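Local structure of leucine-rich-repeat protein (Methanosarcina barkeri, 4WNR) at residues A[44-49]-A[118-123]; A[49-54]-A[123-128]; A[74-79]-A[95-100]; A[147-152]-A[173-178]. The protein binds GDP and magnesium through its Roc G domain, here joined to a COR-A part, and is probably a serine/threonine protein kinase when whole. All blocks are in the same frame, centred on the assembly; numbering follows the deposited sequence.

Interaction 1: residues A[44-49]-A[118-123]; sequences VLLVGD and ILVLDS
Val-47 O is approached twice by the neighbouring strand: the backbone N of Val-120 donates a hydrogen bond of 2.9 Å to it, and the CA of Leu-119 adds a CA-H...O contact at 3.4 Å from the same oxygen. Two more backbone bonds, Val-47 N to Ile-118 O and Ile-118 N to Leu-45 O, complete a parallel pairing in which the strand axes are only 18° apart. Ile-118 carries most of the side-chain contact. Its CG1 lies beside the backbone N (chi1 -64°) and the chain then runs extended, which carries CD1 across to Val-44 CG1 at 3.5 Å. The other branch, CG2, turns to Leu-46, whose CD1 lies 3.8 Å from it; these two side chains run alongside each other in the same direction. Phe-189 and Leu-193 of helix 186-198 also pack on Ile-118. With an alanine here both branches of the isoleucine are lost, and a gap would probably open between Val-44, Leu-46 and that helix. On the opposite face Val-47 CG2 and Leu-119 CD1 approach more loosely, at 4.4 Å, beneath helix 129-140. At Gly-48 the CA lies 3.7 Å from Val-120 O; its backbone angles (phi 141°) suit a residue without a CB, as expected where a central strand of a P-loop G domain enters the phosphate-binding loop. Hydrocarbon thus covers both faces of the pairing while the amides and carbonyls that cross it bond to each other, so the contact is apolar apart from its backbone.

Interaction 2: residues A[49-54]-A[123-128]; sequences DGEAGK and SRRDEK. With GDP (guanosine-5'-diphosphate), chain B.
The phosphate-binding P-loop (Walker A motif) of the Roc domain meets the 123-128 loop through Asp-49, Gly-50 and Glu-51 on one side and Arg-125 and Lys-128 on the other. The extended chain of Arg-125 runs antiparallel to the Asp-49 side chain, and its CD comes 3.2 Å from Asp-49 OD2. The charged ends do not pair: Asp-49 OD2 is 4.1 Å from Arg-125 NE, with carboxylate and guanidinium planes 42° apart, and Lys-128 NZ stays 4.0 Å from Asp-49 OD1 as its chain lies roughly perpendicular to the aspartate. Gly-50 O sits over one face of the guanidinium, 3.2 Å from Arg-125 CZ, where the N-H groups are poorly directed for a bond; the salt bridge of Arg-125 is made by NH1 to Asp-122. Electrostatic attraction therefore probably counts for more here than directed bonding. Four backbone amides of the loop turn instead to the nucleotide. Glu-51 N reaches GDP O3B, while GDP O1B takes Gly-53 N and Lys-54 N (2.9 Å), with Ala-52 N a weaker donor. Lys-54 bends at chi3 and chi4, bringing NZ back above the carbonyl plane of Asp-49, 2.9 Å from its O. Both loops follow parallel neighbouring strands, 36-47 and 116-121, and each leads into a helix: Gly-53 is the N-cap residue before 54-62 and Lys-128 the one before 129-140.

Interaction 3: residues A[74-79]-A[95-100]; sequences QGINIK and WDFGGQ
Residues 77-78 pair antiparallel with 95-96 near the open end of a hairpin, Asn-77 and Asp-96 forming a hydrogen-bonded pair (Asn-77 N to Asp-96 O 3.0 Å, Asp-96 N to Asn-77 O 2.9 Å) and Ile-78 and Trp-95 the next, non-hydrogen-bonded one. Ile-78 lies alongside the indole and sets CD1 over a face of its six-membered ring, a CH-pi contact with CD1 3.6 Å from the ring centroid and 16° off the normal. Pro-275 of helix 275-286, in the COR-A part, touches both side chains, and Lys-43 makes a cation-pi contact with the indole. If a serine replaced Trp-95, Ile-78 CD1 would probably lose the flat surface it rests on and Lys-43 its aromatic partner. Ile-76, by contrast, brings CD1 to the edge of the Phe-97 ring, 3.6 Å from Phe-97 CD1. On the other face of the pairing Asn-77 and Asp-96 meet through their CB atoms, 4.2 Å apart, while the Asp-96 carboxylate turns to Thr-55, whose hydroxyl is hydrogen-bonded to OD2. Beyond the strands Gln-74 bends at chi2 (-62°), and this fold places its OE1 2.7 Å from Gly-99 N, an amide in the first turn of helix 99-104; the donor is tilted 31° from the plane of the side-chain carbonyl. His-71 O takes the NE2 of the same amide, which should fix its rotation. With Thr-55 a magnesium ligand, residues 96-99 (Asp-Phe-Gly-Gly) are consistent with the DxxG motif that opens switch II in G domains.

Interaction 4: residues A[147-152]-A[173-178]; sequences VALNKI and KGFFRI. With GDP (guanosine-5'-diphosphate), chain B; SO4 (sulfate ion), chain E.
Val-147 lies in the parallel pairing that closes a beta-alpha-beta unit (strand 145-149, helix 162-168, strand 172-177) and leads into the Asn-Lys-x-Asp guanine-recognition motif of G domains. Its N bonds to Gly-174 O, its O receives Phe-176 N, and its CB lies 3.6 Å from Phe-175 CD2, the two side chains pointing the same way. Ala-148 sets its CB 3.8 Å from Ile-178 CD1. Leu-149 continues the backbone bonding, taking Phe-176 O with its N (2.7 Å) and giving its O to Ile-178 N. Asn-150 holds its amide near the guanine, ND2 2.9 Å from GDP N7, and the same nitrogen is hydrogen-bonded to Ala-52 O in the phosphate-binding loop. Ile-178 CG1, held in the crowded position between its backbone N and carbonyl carbon (chi1 60°), is turned onto Asn-150 OD1, 3.5 Å away. Lys-151 runs extended across a face of the purine, with CG 3.4 Å from GDP C6 and CE close to the ribose O4'. Ile-152 turns back to the second strand, its N making a weak bond to Ile-178 O. Arg-177, bonded through NH2 to Pro-156 O and through its backbone N to a sulfate probably from the crystallisation liquor, lies roughly at right angles to Ile-152, and Ile-152 CG2 sits 4.0 Å above the plane of its guanidinium, over the centre.

Interactions 1, 3 and 4 are pairings within one sheet of the Roc domain, whereas interaction 2 joins loops at its surface. Strand 36-47 of interaction 1 lies between strand 88-96, through which it meets interaction 3, and strand 116-121, which in turn neighbours strand 145-149 of interaction 4. Interactions 1 and 4 are buried and parallel; interaction 3 is partly buried and antiparallel, and reaches the COR-A part. Interaction 2 takes over where the strands of interaction 1 end, sharing Asp-49, and replaces apolar packing with loosely placed charges. Interactions 2 and 4 both touch GDP, at the phosphates and the base respectively, while interaction 3 approaches the magnesium side.

Interaction 1: residues A[44-49]-A[118-123]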
# COMPACT_ATOMS: atom_id res chain seq x y z
N VAL A 44 -3.39 -4.48 -5.41
CA VAL A 44 -4.76 -4.43 -4.89
C VAL A 44 -4.71 -4.06 -3.41
O VAL A 44 -4.06 -4.73 -2.61
CB VAL A 44 -5.50 -5.77 -5.08
CG1 VAL A 44 -6.89 -5.72 -4.48
CG2 VAL A 44 -5.59 -6.12 -6.56
N LEU A 45 -5.42 -2.99 -3.06
CA LEU A 45 -5.38 -2.43 -1.71
C LEU A 45 -6.68 -2.69 -0.96
O LEU A 45 -7.72 -2.11 -1.28
CB LEU A 45 -5.10 -0.93 -1.78
CG LEU A 45 -3.71 -0.55 -2.30
CD1 LEU A 45 -3.71 0.84 -2.91
CD2 LEU A 45 -2.67 -0.65 -1.20
N LEU A 46 -6.61 -3.56 0.05
CA LEU A 46 -7.74 -3.81 0.94
C LEU A 46 -7.82 -2.66 1.94
O LEU A 46 -6.94 -2.50 2.77
CB LEU A 46 -7.58 -5.14 1.69
CG LEU A 46 -7.85 -6.47 0.96
CD1 LEU A 46 -9.31 -6.60 0.58
CD2 LEU A 46 -6.95 -6.64 -0.26
N VAL A 47 -8.87 -1.85 1.83
CA VAL A 47 -9.04 -0.70 2.73
C VAL A 47 -10.43 -0.69 3.37
O VAL A 47 -11.37 -1.30 2.87
CB VAL A 47 -8.78 0.64 2.01
CG1 VAL A 47 -7.31 0.75 1.63
CG2 VAL A 47 -9.67 0.81 0.78
N GLY A 48 -10.54 0.03 4.48
CA GLY A 48 -11.76 0.05 5.30
C GLY A 48 -11.42 0.05 6.78
O GLY A 48 -10.26 -0.14 7.15
N ASP A 49 -12.44 0.25 7.61
CA ASP A 49 -12.25 0.31 9.07
C ASP A 49 -11.75 -1.02 9.64
O ASP A 49 -11.91 -2.07 9.02
CB ASP A 49 -13.55 0.69 9.78
CG ASP A 49 -13.95 2.13 9.54
OD1 ASP A 49 -13.05 3.00 9.46
OD2 ASP A 49 -15.16 2.40 9.44
N ILE A 118 -10.21 -2.22 -2.93
CA ILE A 118 -11.35 -2.98 -2.41
C ILE A 118 -11.76 -2.37 -1.08
O ILE A 118 -11.06 -2.51 -0.08
CB ILE A 118 -11.01 -4.47 -2.24
CG1 ILE A 118 -10.71 -5.11 -3.60
CG2 ILE A 118 -12.16 -5.22 -1.56
CD1 ILE A 118 -10.12 -6.50 -3.53
N LEU A 119 -12.90 -1.67 -1.08
CA LEU A 119 -13.43 -1.03 0.12
C LEU A 119 -14.37 -1.99 0.86
O LEU A 119 -15.45 -2.30 0.37
CB LEU A 119 -14.17 0.26 -0.24
CG LEU A 119 -14.87 1.02 0.90
CD1 LEU A 119 -13.90 1.35 2.03
CD2 LEU A 119 -15.50 2.29 0.36
N VAL A 120 -13.94 -2.45 2.03
CA VAL A 120 -14.75 -3.35 2.85
C VAL A 120 -15.51 -2.57 3.92
O VAL A 120 -14.92 -1.76 4.64
CB VAL A 120 -13.88 -4.43 3.54
CG1 VAL A 120 -14.77 -5.47 4.21
CG2 VAL A 120 -12.96 -5.10 2.52
N LEU A 121 -16.81 -2.82 4.01
CA LEU A 121 -17.69 -2.12 4.95
C LEU A 121 -18.51 -3.10 5.78
O LEU A 121 -18.57 -4.29 5.47
CB LEU A 121 -18.65 -1.20 4.19
CG LEU A 121 -18.02 -0.15 3.27
CD1 LEU A 121 -19.09 0.51 2.42
CD2 LEU A 121 -17.26 0.90 4.08
N ASP A 122 -19.13 -2.59 6.84
CA ASP A 122 -20.07 -3.37 7.66
C ASP A 122 -21.12 -2.47 8.30
O ASP A 122 -21.00 -1.24 8.29
CB ASP A 122 -19.33 -4.19 8.72
CG ASP A 122 -18.58 -3.32 9.71
OD1 ASP A 122 -18.16 -2.20 9.35
OD2 ASP A 122 -18.40 -3.77 10.87
N SER A 123 -22.16 -3.10 8.86
CA SER A 123 -23.33 -2.37 9.37
C SER A 123 -23.05 -1.56 10.64
O SER A 123 -23.42 -0.39 10.72
CB SER A 123 -24.48 -3.35 9.64
OG SER A 123 -24.07 -4.38 10.52

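Interaction 2: residues A[49-54]-A[123-128]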
# COMPACT_ATOMS: atom_id res chain seq x y z
N ASP A 49 -12.44 0.25 7.61
CA ASP A 49 -12.25 0.31 9.07
C ASP A 49 -11.75 -1.02 9.64
O ASP A 49 -11.91 -2.07 9.02
CB ASP A 49 -13.55 0.69 9.78
CG ASP A 49 -13.95 2.13 9.54
OD1 ASP A 49 -13.05 3.00 9.46
OD2 ASP A 49 -15.16 2.40 9.44
N GLY A 50 -11.13 -0.95 10.81
CA GLY A 50 -10.67 -2.14 11.52
C GLY A 50 -11.83 -3.03 11.90
O GLY A 50 -12.92 -2.54 12.22
N GLU A 51 -11.60 -4.34 11.87
CA GLU A 51 -12.63 -5.35 12.16
C GLU A 51 -13.86 -5.20 11.27
O GLU A 51 -15.00 -5.30 11.73
CB GLU A 51 -13.02 -5.31 13.65
CG GLU A 51 -11.85 -5.51 14.60
CD GLU A 51 -12.26 -5.50 16.06
OE1 GLU A 51 -13.42 -5.13 16.37
OE2 GLU A 51 -11.42 -5.86 16.91
N ALA A 52 -13.63 -4.96 9.98
CA ALA A 52 -14.70 -4.82 8.99
C ALA A 52 -14.86 -6.08 8.14
O ALA A 52 -15.98 -6.46 7.80
CB ALA A 52 -14.43 -3.62 8.10
N GLY A 53 -13.73 -6.70 7.78
CA GLY A 53 -13.73 -7.90 6.95
C GLY A 53 -12.62 -7.99 5.90
O GLY A 53 -12.73 -8.79 4.97
N LYS A 54 -11.56 -7.21 6.06
CA LYS A 54 -10.51 -7.09 5.04
C LYS A 54 -9.65 -8.34 4.95
O LYS A 54 -9.44 -8.89 3.87
CB LYS A 54 -9.63 -5.88 5.31
CG LYS A 54 -10.37 -4.55 5.33
CD LYS A 54 -9.42 -3.36 5.43
CE LYS A 54 -8.64 -3.33 6.74
NZ LYS A 54 -9.52 -3.23 7.94
N SER A 123 -22.16 -3.10 8.86
CA SER A 123 -23.33 -2.37 9.37
C SER A 123 -23.05 -1.56 10.64
O SER A 123 -23.42 -0.39 10.72
CB SER A 123 -24.48 -3.35 9.64
OG SER A 123 -24.07 -4.38 10.52
N ARG A 124 -22.38 -2.19 11.61
CA ARG A 124 -22.17 -1.59 12.94
C ARG A 124 -21.73 -0.13 12.87
O ARG A 124 -22.26 0.72 13.60
CB ARG A 124 -21.16 -2.41 13.75
CG ARG A 124 -21.71 -3.75 14.24
CD ARG A 124 -20.92 -4.30 15.41
NE ARG A 124 -19.61 -4.81 15.02
CZ ARG A 124 -19.38 -5.99 14.45
NH1 ARG A 124 -20.38 -6.83 14.18
NH2 ARG A 124 -18.14 -6.35 14.14
N ARG A 125 -20.77 0.17 12.00
CA ARG A 125 -20.34 1.54 11.75
C ARG A 125 -21.25 2.16 10.69
O ARG A 125 -21.11 1.88 9.50
CB ARG A 125 -18.88 1.58 11.32
CG ARG A 125 -17.93 1.07 12.39
CD ARG A 125 -16.51 0.90 11.87
NE ARG A 125 -15.72 0.04 12.76
CZ ARG A 125 -15.82 -1.29 12.81
NH1 ARG A 125 -16.67 -1.95 12.03
NH2 ARG A 125 -15.05 -1.97 13.66
N ASP A 126 -22.18 3.00 11.15
CA ASP A 126 -23.24 3.53 10.29
C ASP A 126 -22.72 4.62 9.34
O ASP A 126 -22.33 5.70 9.78
CB ASP A 126 -24.39 4.08 11.14
CG ASP A 126 -25.69 4.26 10.36
OD1 ASP A 126 -25.73 3.96 9.15
OD2 ASP A 126 -26.69 4.70 10.98
N GLU A 127 -22.72 4.30 8.04
CA GLU A 127 -22.33 5.24 6.98
C GLU A 127 -20.95 5.87 7.19
O GLU A 127 -20.83 7.05 7.53
CB GLU A 127 -23.40 6.34 6.81
CG GLU A 127 -24.73 5.82 6.27
CD GLU A 127 -24.63 5.33 4.84
OE1 GLU A 127 -24.16 6.10 3.97
OE2 GLU A 127 -25.02 4.18 4.58
N LYS A 128 -19.92 5.06 6.98
CA LYS A 128 -18.54 5.52 6.94
C LYS A 128 -17.95 5.32 5.53
O LYS A 128 -16.75 5.44 5.33
CB LYS A 128 -17.70 4.77 7.98
CG LYS A 128 -16.45 5.51 8.44
CD LYS A 128 -16.77 6.58 9.48
CE LYS A 128 -15.56 7.47 9.75
NZ LYS A 128 -14.36 6.73 10.22
PB GDP B . -9.88 -6.72 9.63
O1B GDP B . -11.26 -6.52 8.82
O2B GDP B . -8.73 -6.73 8.51
O3B GDP B . -9.67 -5.63 10.61
O3A GDP B . -9.82 -8.19 10.27
PA GDP B . -11.04 -9.24 10.26
O1A GDP B . -11.78 -9.23 8.99
O2A GDP B . -10.32 -10.65 10.52
O5' GDP B . -11.93 -8.95 11.58
C5' GDP B . -13.31 -9.03 11.52
C4' GDP B . -13.80 -9.95 12.65
O4' GDP B . -15.17 -10.33 12.36
C3' GDP B . -13.03 -11.27 12.74
O3' GDP B . -13.17 -11.82 14.06
C2' GDP B . -13.72 -12.14 11.72
O2' GDP B . -13.67 -13.53 12.12
C1' GDP B . -15.17 -11.66 11.75
N9 GDP B . -15.78 -11.59 10.39
C8 GDP B . -15.22 -11.21 9.24
N7 GDP B . -16.13 -11.30 8.28
C5 GDP B . -17.26 -11.74 8.82
C6 GDP B . -18.45 -12.00 8.28
O6 GDP B . -18.65 -11.83 7.08
N1 GDP B . -19.49 -12.46 9.09
C2 GDP B . -19.24 -12.64 10.46
N2 GDP B . -20.21 -13.08 11.26
N3 GDP B . -18.02 -12.36 10.95
C4 GDP B . -17.04 -11.92 10.13

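Interaction 3: residues A[74-79]-A[95-100]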
# COMPACT_ATOMS: atom_id res chain seq x y z
N GLN A 74 -2.44 -9.56 12.32
CA GLN A 74 -2.32 -8.11 12.21
C GLN A 74 -1.00 -7.71 11.55
O GLN A 74 -0.16 -8.56 11.25
CB GLN A 74 -2.45 -7.45 13.59
CG GLN A 74 -3.80 -7.66 14.28
CD GLN A 74 -4.97 -7.06 13.51
OE1 GLN A 74 -4.80 -6.16 12.69
NE2 GLN A 74 -6.17 -7.56 13.79
N GLY A 75 -0.83 -6.41 11.33
CA GLY A 75 0.36 -5.87 10.67
C GLY A 75 0.21 -5.83 9.16
O GLY A 75 -0.87 -6.08 8.62
N ILE A 76 1.31 -5.50 8.48
CA ILE A 76 1.33 -5.46 7.02
C ILE A 76 1.49 -6.87 6.46
O ILE A 76 2.49 -7.54 6.72
CB ILE A 76 2.50 -4.60 6.49
CG1 ILE A 76 2.39 -3.15 6.97
CG2 ILE A 76 2.58 -4.66 4.96
CD1 ILE A 76 1.28 -2.35 6.32
N ASN A 77 0.48 -7.31 5.71
CA ASN A 77 0.52 -8.61 5.04
C ASN A 77 0.31 -8.45 3.54
O ASN A 77 -0.73 -7.95 3.10
CB ASN A 77 -0.55 -9.54 5.63
CG ASN A 77 -0.18 -10.06 7.00
OD1 ASN A 77 -0.89 -9.82 7.98
ND2 ASN A 77 0.93 -10.78 7.09
N ILE A 78 1.30 -8.88 2.77
CA ILE A 78 1.25 -8.79 1.31
C ILE A 78 1.23 -10.19 0.70
O ILE A 78 2.24 -10.89 0.72
CB ILE A 78 2.45 -8.00 0.74
CG1 ILE A 78 2.45 -6.57 1.30
CG2 ILE A 78 2.41 -7.96 -0.78
CD1 ILE A 78 3.77 -5.83 1.12
N LYS A 79 0.08 -10.58 0.16
CA LYS A 79 -0.08 -11.87 -0.52
C LYS A 79 -0.00 -11.70 -2.03
O LYS A 79 -0.68 -10.84 -2.60
CB LYS A 79 -1.41 -12.53 -0.14
CG LYS A 79 -1.33 -13.53 1.00
CD LYS A 79 -1.31 -12.85 2.36
CE LYS A 79 -1.29 -13.87 3.49
NZ LYS A 79 -1.60 -13.27 4.82
N TRP A 95 -2.49 -6.11 -0.83
CA TRP A 95 -1.96 -5.42 0.35
C TRP A 95 -3.02 -5.36 1.44
O TRP A 95 -4.10 -4.79 1.25
CB TRP A 95 -1.51 -4.01 -0.02
CG TRP A 95 -0.14 -3.96 -0.64
CD1 TRP A 95 0.25 -4.56 -1.79
CD2 TRP A 95 1.01 -3.28 -0.13
NE1 TRP A 95 1.58 -4.30 -2.04
CE2 TRP A 95 2.07 -3.52 -1.03
CE3 TRP A 95 1.25 -2.50 1.01
CZ2 TRP A 95 3.35 -2.99 -0.84
CZ3 TRP A 95 2.52 -1.98 1.20
CH2 TRP A 95 3.55 -2.23 0.28
N ASP A 96 -2.70 -5.95 2.59
CA ASP A 96 -3.62 -6.02 3.73
C ASP A 96 -3.06 -5.23 4.91
O ASP A 96 -1.98 -5.55 5.42
CB ASP A 96 -3.86 -7.48 4.12
CG ASP A 96 -5.14 -7.67 4.92
OD1 ASP A 96 -6.13 -6.96 4.65
OD2 ASP A 96 -5.15 -8.56 5.80
N PHE A 97 -3.78 -4.20 5.34
CA PHE A 97 -3.35 -3.32 6.42
C PHE A 97 -4.02 -3.70 7.74
O PHE A 97 -5.24 -3.80 7.82
CB PHE A 97 -3.67 -1.86 6.08
CG PHE A 97 -3.07 -1.40 4.78
CD1 PHE A 97 -1.71 -1.17 4.66
CD2 PHE A 97 -3.87 -1.21 3.66
CE1 PHE A 97 -1.16 -0.75 3.47
CE2 PHE A 97 -3.33 -0.80 2.46
CZ PHE A 97 -1.97 -0.56 2.36
N GLY A 98 -3.20 -3.88 8.78
CA GLY A 98 -3.70 -4.30 10.10
C GLY A 98 -4.36 -3.19 10.89
O GLY A 98 -4.52 -2.07 10.42
N GLY A 99 -4.75 -3.52 12.12
CA GLY A 99 -5.45 -2.60 13.02
C GLY A 99 -4.64 -1.37 13.40
O GLY A 99 -5.19 -0.28 13.53
N GLN A 100 -3.34 -1.56 13.60
CA GLN A 100 -2.43 -0.45 13.89
C GLN A 100 -2.28 0.50 12.70
O GLN A 100 -2.12 1.71 12.88
CB GLN A 100 -1.04 -0.97 14.30
CG GLN A 100 -0.92 -1.31 15.77
CD GLN A 100 0.53 -1.52 16.19
OE1 GLN A 100 1.26 -2.29 15.58
NE2 GLN A 100 0.95 -0.82 17.25

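Interaction 4: residues A[147-152]-A[173-178]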
# COMPACT_ATOMS: atom_id res chain seq x y z
N VAL A 147 -16.73 -2.05 -3.90
CA VAL A 147 -17.25 -1.93 -2.54
C VAL A 147 -17.83 -3.26 -2.08
O VAL A 147 -18.69 -3.84 -2.74
CB VAL A 147 -18.35 -0.85 -2.44
CG1 VAL A 147 -18.74 -0.61 -0.99
CG2 VAL A 147 -17.87 0.46 -3.07
N ALA A 148 -17.33 -3.75 -0.94
CA ALA A 148 -17.79 -5.00 -0.35
C ALA A 148 -18.56 -4.73 0.95
O ALA A 148 -17.98 -4.27 1.93
CB ALA A 148 -16.62 -5.92 -0.08
N LEU A 149 -19.86 -5.01 0.93
CA LEU A 149 -20.70 -4.87 2.12
C LEU A 149 -20.67 -6.18 2.91
O LEU A 149 -21.50 -7.07 2.70
CB LEU A 149 -22.15 -4.52 1.72
CG LEU A 149 -22.40 -3.12 1.15
CD1 LEU A 149 -21.89 -2.99 -0.27
CD2 LEU A 149 -23.89 -2.80 1.20
N ASN A 150 -19.70 -6.29 3.82
CA ASN A 150 -19.46 -7.52 4.57
C ASN A 150 -20.39 -7.66 5.77
O ASN A 150 -20.98 -6.67 6.22
CB ASN A 150 -18.00 -7.58 5.02
CG ASN A 150 -17.53 -8.99 5.36
OD1 ASN A 150 -17.82 -9.94 4.64
ND2 ASN A 150 -16.81 -9.13 6.46
N LYS A 151 -20.52 -8.89 6.27
CA LYS A 151 -21.30 -9.21 7.47
C LYS A 151 -22.81 -8.99 7.31
O LYS A 151 -23.46 -8.39 8.17
CB LYS A 151 -20.77 -8.45 8.70
CG LYS A 151 -19.38 -8.89 9.13
CD LYS A 151 -18.74 -7.89 10.08
CE LYS A 151 -17.44 -8.44 10.65
NZ LYS A 151 -16.63 -7.37 11.29
N ILE A 152 -23.36 -9.48 6.20
CA ILE A 152 -24.81 -9.44 5.98
C ILE A 152 -25.55 -10.50 6.80
O ILE A 152 -26.76 -10.39 7.00
CB ILE A 152 -25.19 -9.57 4.48
CG1 ILE A 152 -24.77 -10.94 3.91
CG2 ILE A 152 -24.57 -8.43 3.69
CD1 ILE A 152 -25.28 -11.19 2.51
N LYS A 173 -16.96 0.55 -9.42
CA LYS A 173 -17.38 -0.35 -10.50
C LYS A 173 -18.48 -1.33 -10.09
O LYS A 173 -19.13 -1.93 -10.95
CB LYS A 173 -16.17 -1.14 -11.02
CG LYS A 173 -15.00 -0.29 -11.47
CD LYS A 173 -15.38 0.69 -12.57
CE LYS A 173 -14.16 1.45 -13.08
NZ LYS A 173 -14.55 2.51 -14.04
N GLY A 174 -18.69 -1.50 -8.78
CA GLY A 174 -19.75 -2.39 -8.30
C GLY A 174 -19.86 -2.48 -6.79
O GLY A 174 -18.88 -2.27 -6.06
N PHE A 175 -21.06 -2.80 -6.32
CA PHE A 175 -21.33 -3.05 -4.90
C PHE A 175 -21.67 -4.52 -4.71
O PHE A 175 -22.34 -5.12 -5.55
CB PHE A 175 -22.49 -2.18 -4.42
CG PHE A 175 -22.26 -0.71 -4.56
CD1 PHE A 175 -22.59 -0.05 -5.74
CD2 PHE A 175 -21.72 0.03 -3.51
CE1 PHE A 175 -22.38 1.32 -5.87
CE2 PHE A 175 -21.50 1.39 -3.64
CZ PHE A 175 -21.83 2.04 -4.82
N PHE A 176 -21.21 -5.10 -3.61
CA PHE A 176 -21.40 -6.53 -3.36
C PHE A 176 -21.69 -6.85 -1.90
O PHE A 176 -20.83 -6.67 -1.03
CB PHE A 176 -20.18 -7.32 -3.83
CG PHE A 176 -20.01 -7.32 -5.32
CD1 PHE A 176 -20.67 -8.26 -6.10
CD2 PHE A 176 -19.21 -6.38 -5.94
CE1 PHE A 176 -20.52 -8.26 -7.48
CE2 PHE A 176 -19.06 -6.37 -7.32
CZ PHE A 176 -19.71 -7.32 -8.09
N ARG A 177 -22.90 -7.33 -1.63
CA ARG A 177 -23.27 -7.83 -0.31
C ARG A 177 -22.67 -9.22 -0.12
O ARG A 177 -23.00 -10.14 -0.87
CB ARG A 177 -24.79 -7.88 -0.16
CG ARG A 177 -25.43 -6.50 -0.07
CD ARG A 177 -26.95 -6.55 -0.18
NE ARG A 177 -27.58 -6.99 1.07
CZ ARG A 177 -27.94 -8.25 1.35
NH1 ARG A 177 -27.73 -9.23 0.48
NH2 ARG A 177 -28.51 -8.52 2.51
N ILE A 178 -21.79 -9.36 0.86
CA ILE A 178 -21.10 -10.63 1.10
C ILE A 178 -21.09 -11.02 2.57
O ILE A 178 -21.36 -10.21 3.46
CB ILE A 178 -19.65 -10.59 0.58
CG1 ILE A 178 -18.84 -9.49 1.28
CG2 ILE A 178 -19.63 -10.38 -0.93
CD1 ILE A 178 -17.36 -9.53 0.98
PB GDP B . -9.88 -6.72 9.63
O1B GDP B . -11.26 -6.52 8.82
O2B GDP B . -8.73 -6.73 8.51
O3B GDP B . -9.67 -5.63 10.61
O3A GDP B . -9.82 -8.19 10.27
PA GDP B . -11.04 -9.24 10.26
O1A GDP B . -11.78 -9.23 8.99
O2A GDP B . -10.32 -10.65 10.52
O5' GDP B . -11.93 -8.95 11.58
C5' GDP B . -13.31 -9.03 11.52
C4' GDP B . -13.80 -9.95 12.65
O4' GDP B . -15.17 -10.33 12.36
C3' GDP B . -13.03 -11.27 12.74
O3' GDP B . -13.17 -11.82 14.06
C2' GDP B . -13.72 -12.14 11.72
O2' GDP B . -13.67 -13.53 12.12
C1' GDP B . -15.17 -11.66 11.75
N9 GDP B . -15.78 -11.59 10.39
C8 GDP B . -15.22 -11.21 9.24
N7 GDP B . -16.13 -11.30 8.28
C5 GDP B . -17.26 -11.74 8.82
C6 GDP B . -18.45 -12.00 8.28
O6 GDP B . -18.65 -11.83 7.08
N1 GDP B . -19.49 -12.46 9.09
C2 GDP B . -19.24 -12.64 10.46
N2 GDP B . -20.21 -13.08 11.26
N3 GDP B . -18.02 -12.36 10.95
C4 GDP B . -17.04 -11.92 10.13
S SO4 E . -26.38 -7.55 -4.27
O1 SO4 E . -26.74 -7.36 -5.70
O2 SO4 E . -27.12 -8.71 -3.73
O3 SO4 E . -24.93 -7.79 -4.14
O4 SO4 E . -26.75 -6.34 -3.51